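Local atomic coordinates of intimin (Escherichia coli O127:H6 str. E2348/69, PDB entry 6TQD), a protein that mediates intimate bacterial adhesion as an outer-membrane adhesin, its extracellular Ig-like domains probably forming an extended stalk that carries the receptor-binding tip. Residues I37-I51 with A59-Q71. Sequence-based numbering, arbitrary orientation.
Sequences IVWDDSALRSQGGQI and AQDYQAILPAYVQ
Between Ile37, Ala59 and Tyr62 one water is held by three groups: it accepts from Ile37 N, donates to Ala59 O and lies with its oxygen 2.7 Å from Tyr62 OH, tying the ring's end to both backbones. Over one face of that ring Trp39 sets its pyrrole edge, with NE1 3.3 Å above the ring centre and the planes at 58°, an edge-to-face pair. CG of Tyr62 stands anti to its carbonyl carbon (chi1 -76°), which brings the ring against the indole. CB of Ile37 packs against CE1 of the tyrosine, while CG2 of Ile51 lies over a face of the indole and reaches Tyr62 CD2 at 4.0 Å. Further along, Gln50 and Ile65 form an antiparallel hydrogen-bonded pair; the bond from Ile65 N to Gln50 O is the shorter, at 2.8 Å. Asp41, in a salt bridge with Arg45, turns OD2 to Ile51 N at 2.8 Å and thereby fastens the start of the helix to strand 50-53. A Schellman motif through Gly48 ends helix 42-45, and Pro67 packs beside it, its CD 3.8 Å from Leu44 CD2. Two waters bridge Gln47 to the backbone of Ala68. The contact thus spans the two sheets of a beta sandwich, consistent with an Ig-like domain: hairpin 50-53/62-65 belongs to one, strand 34-40 edges the other beside strand 76-85, and helix 42-45 and the turn after it make the crossing, with Leu44 and Ala64 both touching Ile98 of strand 90-101.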
loop_
_atom_site.group_PDB
_atom_site.type_symbol
_atom_site.label_atom_id
_atom_site.label_comp_id
_atom_site.label_asym_id
_atom_site.label_seq_id
_atom_site.Cartn_x
_atom_site.Cartn_y
_atom_site.Cartn_z
ATOM N N ILE A 37 -20.432 19.577 6.519
ATOM C CA ILE A 37 -19.382 18.730 7.060
ATOM C C ILE A 37 -18.103 19.562 7.080
ATOM O O ILE A 37 -17.778 20.221 6.081
ATOM C CB ILE A 37 -19.150 17.480 6.184
ATOM C CG1 ILE A 37 -20.454 16.746 5.864
ATOM C CG2 ILE A 37 -18.164 16.563 6.855
ATOM C CD1 ILE A 37 -21.167 16.156 7.068
ATOM N N VAL A 38 -17.374 19.505 8.188
ATOM C CA VAL A 38 -16.111 20.219 8.358
ATOM C C VAL A 38 -14.989 19.207 8.571
ATOM O O VAL A 38 -15.083 18.333 9.446
ATOM C CB VAL A 38 -16.185 21.210 9.535
ATOM C CG1 VAL A 38 -14.831 21.822 9.798
ATOM C CG2 VAL A 38 -17.217 22.302 9.253
ATOM N N TRP A 39 -13.923 19.329 7.776
ATOM C CA TRP A 39 -12.859 18.336 7.727
ATOM C C TRP A 39 -11.537 18.880 8.252
ATOM O O TRP A 39 -11.195 20.041 8.019
ATOM C CB TRP A 39 -12.583 17.888 6.280
ATOM C CG TRP A 39 -13.654 17.104 5.659
ATOM C CD1 TRP A 39 -14.706 17.595 4.949
ATOM C CD2 TRP A 39 -13.800 15.681 5.668
ATOM N NE1 TRP A 39 -15.503 16.567 4.509
ATOM C CE2 TRP A 39 -14.970 15.379 4.931
ATOM C CE3 TRP A 39 -13.043 14.633 6.204
ATOM C CZ2 TRP A 39 -15.404 14.080 4.729
ATOM C CZ3 TRP A 39 -13.486 13.325 6.005
ATOM C CH2 TRP A 39 -14.651 13.069 5.282
ATOM N N ASP A 40 -10.794 18.026 8.934
ATOM C CA ASP A 40 -9.359 18.199 9.183
ATOM C C ASP A 40 -8.648 17.170 8.311
ATOM O O ASP A 40 -8.646 15.978 8.626
ATOM C CB ASP A 40 -9.001 18.014 10.653
ATOM C CG ASP A 40 -7.483 18.049 10.906
ATOM O OD1 ASP A 40 -6.695 18.079 9.940
ATOM O OD2 ASP A 40 -7.073 18.050 12.090
ATOM N N ASP A 41 -8.132 17.614 7.171
ATOM C CA ASP A 41 -7.393 16.759 6.250
ATOM C C ASP A 41 -5.901 17.092 6.236
ATOM O O ASP A 41 -5.213 16.823 5.247
ATOM C CB ASP A 41 -7.992 16.810 4.849
ATOM C CG ASP A 41 -7.897 18.170 4.214
ATOM O OD1 ASP A 41 -7.358 19.100 4.856
ATOM O OD2 ASP A 41 -8.374 18.333 3.059
ATOM N N SER A 42 -5.389 17.664 7.328
ATOM C CA SER A 42 -4.004 18.130 7.341
ATOM C C SER A 42 -3.015 17.000 7.078
ATOM O O SER A 42 -1.942 17.241 6.515
ATOM C CB SER A 42 -3.694 18.804 8.673
ATOM O OG SER A 42 -3.859 17.895 9.741
ATOM N N ALA A 43 -3.347 15.767 7.479
ATOM C CA ALA A 43 -2.456 14.643 7.188
ATOM C C ALA A 43 -2.287 14.441 5.684
ATOM O O ALA A 43 -1.169 14.225 5.203
ATOM C CB ALA A 43 -2.983 13.370 7.847
ATOM N N LEU A 44 -3.383 14.503 4.922
ATOM C CA LEU A 44 -3.270 14.390 3.477
ATOM C C LEU A 44 -2.511 15.563 2.880
ATOM O O LEU A 44 -1.729 15.388 1.940
ATOM C CB LEU A 44 -4.649 14.339 2.809
ATOM C CG LEU A 44 -5.472 13.074 2.906
ATOM C CD1 LEU A 44 -6.871 13.354 2.361
ATOM C CD2 LEU A 44 -4.809 11.935 2.154
ATOM N N ARG A 45 -2.748 16.768 3.393
ATOM C CA ARG A 45 -2.111 17.948 2.816
ATOM C C ARG A 45 -0.603 17.931 3.014
ATOM O O ARG A 45 0.119 18.534 2.219
ATOM C CB ARG A 45 -2.734 19.224 3.371
ATOM C CG ARG A 45 -4.185 19.339 2.991
ATOM C CD ARG A 45 -4.769 20.711 3.227
ATOM N NE ARG A 45 -6.200 20.655 2.937
ATOM C CZ ARG A 45 -6.784 21.127 1.835
ATOM N NH1 ARG A 45 -6.085 21.760 0.899
ATOM N NH2 ARG A 45 -8.094 20.984 1.690
ATOM N N SER A 46 -0.121 17.263 4.062
ATOM C CA SER A 46 1.319 17.143 4.265
ATOM C C SER A 46 1.997 16.557 3.038
ATOM O O SER A 46 3.174 16.843 2.776
ATOM C CB SER A 46 1.599 16.255 5.479
ATOM O OG SER A 46 1.374 14.890 5.166
ATOM N N GLN A 47 1.277 15.736 2.275
ATOM C CA GLN A 47 1.823 15.091 1.087
ATOM C C GLN A 47 1.113 15.505 -0.198
ATOM O O GLN A 47 1.279 14.849 -1.230
ATOM C CB GLN A 47 1.830 13.568 1.268
ATOM C CG GLN A 47 2.909 13.073 2.209
ATOM C CD GLN A 47 4.286 13.376 1.659
ATOM O OE1 GLN A 47 4.468 13.468 0.445
ATOM N NE2 GLN A 47 5.253 13.563 2.547
ATOM N N GLY A 48 0.357 16.603 -0.169
ATOM C CA GLY A 48 -0.232 17.147 -1.371
ATOM C C GLY A 48 -1.582 16.586 -1.760
ATOM O O GLY A 48 -2.065 16.891 -2.855
ATOM N N GLY A 49 -2.199 15.772 -0.912
ATOM C CA GLY A 49 -3.561 15.338 -1.137
ATOM C C GLY A 49 -4.522 16.251 -0.408
ATOM O O GLY A 49 -4.128 17.213 0.249
ATOM N N GLN A 50 -5.812 15.942 -0.529
ATOM C CA GLN A 50 -6.807 16.787 0.112
ATOM C C GLN A 50 -8.157 16.103 0.074
ATOM O O GLN A 50 -8.395 15.181 -0.707
ATOM C CB GLN A 50 -6.913 18.145 -0.585
ATOM C CG GLN A 50 -7.429 18.060 -1.999
ATOM C CD GLN A 50 -7.489 19.413 -2.669
ATOM O OE1 GLN A 50 -8.369 20.223 -2.371
ATOM N NE2 GLN A 50 -6.572 19.661 -3.596
ATOM N N ILE A 51 -9.054 16.583 0.926
ATOM C CA ILE A 51 -10.472 16.267 0.845
ATOM C C ILE A 51 -11.196 17.503 0.356
ATOM O O ILE A 51 -10.960 18.612 0.853
ATOM C CB ILE A 51 -11.024 15.777 2.191
ATOM C CG1 ILE A 51 -10.679 14.301 2.338
ATOM C CG2 ILE A 51 -12.529 16.010 2.259
ATOM C CD1 ILE A 51 -10.639 13.834 3.732
ATOM N N ALA A 59 -24.637 18.664 0.548
ATOM C CA ALA A 59 -23.725 19.081 1.606
ATOM C C ALA A 59 -22.894 17.940 2.182
ATOM O O ALA A 59 -22.004 18.210 2.998
ATOM C CB ALA A 59 -24.510 19.736 2.746
ATOM N N GLN A 60 -23.151 16.684 1.799
ATOM C CA GLN A 60 -22.370 15.575 2.337
ATOM C C GLN A 60 -21.567 14.833 1.276
ATOM O O GLN A 60 -21.100 13.714 1.537
ATOM C CB GLN A 60 -23.237 14.560 3.100
ATOM C CG GLN A 60 -24.240 13.802 2.254
ATOM C CD GLN A 60 -24.781 12.575 2.970
ATOM O OE1 GLN A 60 -24.281 11.464 2.779
ATOM N NE2 GLN A 60 -25.788 12.767 3.799
ATOM N N ASP A 61 -21.387 15.419 0.091
ATOM C CA ASP A 61 -20.735 14.746 -1.033
ATOM C C ASP A 61 -19.287 15.214 -1.115
ATOM O O ASP A 61 -18.999 16.288 -1.654
ATOM C CB ASP A 61 -21.480 15.038 -2.332
ATOM C CG ASP A 61 -20.929 14.258 -3.510
ATOM O OD1 ASP A 61 -20.120 13.334 -3.289
ATOM O OD2 ASP A 61 -21.304 14.576 -4.659
ATOM N N TYR A 62 -18.374 14.389 -0.603
ATOM C CA TYR A 62 -16.959 14.707 -0.554
ATOM C C TYR A 62 -16.145 13.591 -1.191
ATOM O O TYR A 62 -16.604 12.457 -1.332
ATOM C CB TYR A 62 -16.503 14.908 0.901
ATOM C CG TYR A 62 -16.945 16.241 1.427
ATOM C CD1 TYR A 62 -18.201 16.403 2.008
ATOM C CD2 TYR A 62 -16.129 17.344 1.321
ATOM C CE1 TYR A 62 -18.612 17.638 2.462
ATOM C CE2 TYR A 62 -16.512 18.562 1.787
ATOM C CZ TYR A 62 -17.770 18.712 2.342
ATOM O OH TYR A 62 -18.151 19.947 2.807
ATOM N N GLN A 63 -14.931 13.941 -1.576
ATOM C CA GLN A 63 -14.005 12.992 -2.174
ATOM C C GLN A 63 -12.600 13.317 -1.699
ATOM O O GLN A 63 -12.288 14.457 -1.344
ATOM C CB GLN A 63 -14.047 13.061 -3.703
ATOM C CG GLN A 63 -13.621 14.394 -4.281
ATOM C CD GLN A 63 -14.080 14.581 -5.725
ATOM O OE1 GLN A 63 -14.865 13.791 -6.251
ATOM N NE2 GLN A 63 -13.560 15.613 -6.372
ATOM N N ALA A 64 -11.749 12.306 -1.706
ATOM C CA ALA A 64 -10.354 12.464 -1.345
ATOM C C ALA A 64 -9.518 12.387 -2.612
ATOM O O ALA A 64 -9.726 11.491 -3.438
ATOM C CB ALA A 64 -9.918 11.375 -0.366
ATOM N N ILE A 65 -8.609 13.341 -2.768
ATOM C CA ILE A 65 -7.560 13.300 -3.780
ATOM C C ILE A 65 -6.331 12.737 -3.082
ATOM O O ILE A 65 -5.785 13.359 -2.170
ATOM C CB ILE A 65 -7.281 14.685 -4.365
ATOM C CG1 ILE A 65 -8.584 15.359 -4.820
ATOM C CG2 ILE A 65 -6.277 14.566 -5.511
ATOM C CD1 ILE A 65 -9.455 14.508 -5.707
ATOM N N LEU A 66 -5.901 11.550 -3.502
ATOM C CA LEU A 66 -4.825 10.866 -2.804
ATOM C C LEU A 66 -3.466 11.411 -3.234
ATOM O O LEU A 66 -3.271 11.739 -4.409
ATOM C CB LEU A 66 -4.900 9.370 -3.091
ATOM C CG LEU A 66 -5.810 8.575 -2.139
ATOM C CD1 LEU A 66 -7.207 9.164 -2.083
ATOM C CD2 LEU A 66 -5.872 7.103 -2.513
ATOM N N PRO A 67 -2.524 11.546 -2.308
ATOM C CA PRO A 67 -1.184 12.017 -2.687
ATOM C C PRO A 67 -0.418 10.959 -3.476
ATOM O O PRO A 67 -0.865 9.824 -3.654
ATOM C CB PRO A 67 -0.508 12.300 -1.344
ATOM C CG PRO A 67 -1.189 11.416 -0.391
ATOM C CD PRO A 67 -2.626 11.316 -0.859
ATOM N N ALA A 68 0.757 11.357 -3.951
ATOM C CA ALA A 68 1.688 10.405 -4.532
ATOM C C ALA A 68 2.186 9.430 -3.472
ATOM O O ALA A 68 2.276 9.750 -2.287
ATOM C CB ALA A 68 2.878 11.132 -5.151
ATOM N N TYR A 69 2.519 8.226 -3.921
ATOM C CA TYR A 69 3.034 7.206 -3.025
ATOM C C TYR A 69 4.427 7.596 -2.553
ATOM O O TYR A 69 5.253 8.079 -3.337
ATOM C CB TYR A 69 3.107 5.882 -3.774
ATOM C CG TYR A 69 3.545 4.698 -2.962
ATOM C CD1 TYR A 69 2.669 4.028 -2.124
ATOM C CD2 TYR A 69 4.857 4.242 -3.028
ATOM C CE1 TYR A 69 3.082 2.932 -1.390
ATOM C CE2 TYR A 69 5.274 3.154 -2.308
ATOM C CZ TYR A 69 4.388 2.502 -1.483
ATOM O OH TYR A 69 4.818 1.412 -0.764
ATOM N N VAL A 70 4.693 7.358 -1.278
ATOM C CA VAL A 70 5.985 7.650 -0.667
ATOM C C VAL A 70 6.729 6.334 -0.496
ATOM O O VAL A 70 6.329 5.482 0.303
ATOM C CB VAL A 70 5.816 8.371 0.678
ATOM C CG1 VAL A 70 7.168 8.625 1.321
ATOM C CG2 VAL A 70 5.041 9.678 0.500
ATOM N N GLN A 71 7.821 6.159 -1.236
ATOM C CA GLN A 71 8.604 4.940 -1.100
ATOM C C GLN A 71 9.250 4.907 0.277
ATOM O O GLN A 71 9.911 5.866 0.688
ATOM C CB GLN A 71 9.663 4.863 -2.195
ATOM C CG GLN A 71 9.385 3.774 -3.223
ATOM C CD GLN A 71 9.427 2.384 -2.614
ATOM O OE1 GLN A 71 10.251 2.102 -1.743
ATOM N NE2 GLN A 71 8.532 1.513 -3.061
HETATM O O HOH W 1 -20.663 20.311 3.626
HETATM O O HOH W 2 3.881 12.043 -1.704
HETATM O O HOH W 3 1.669 14.121 -3.686
#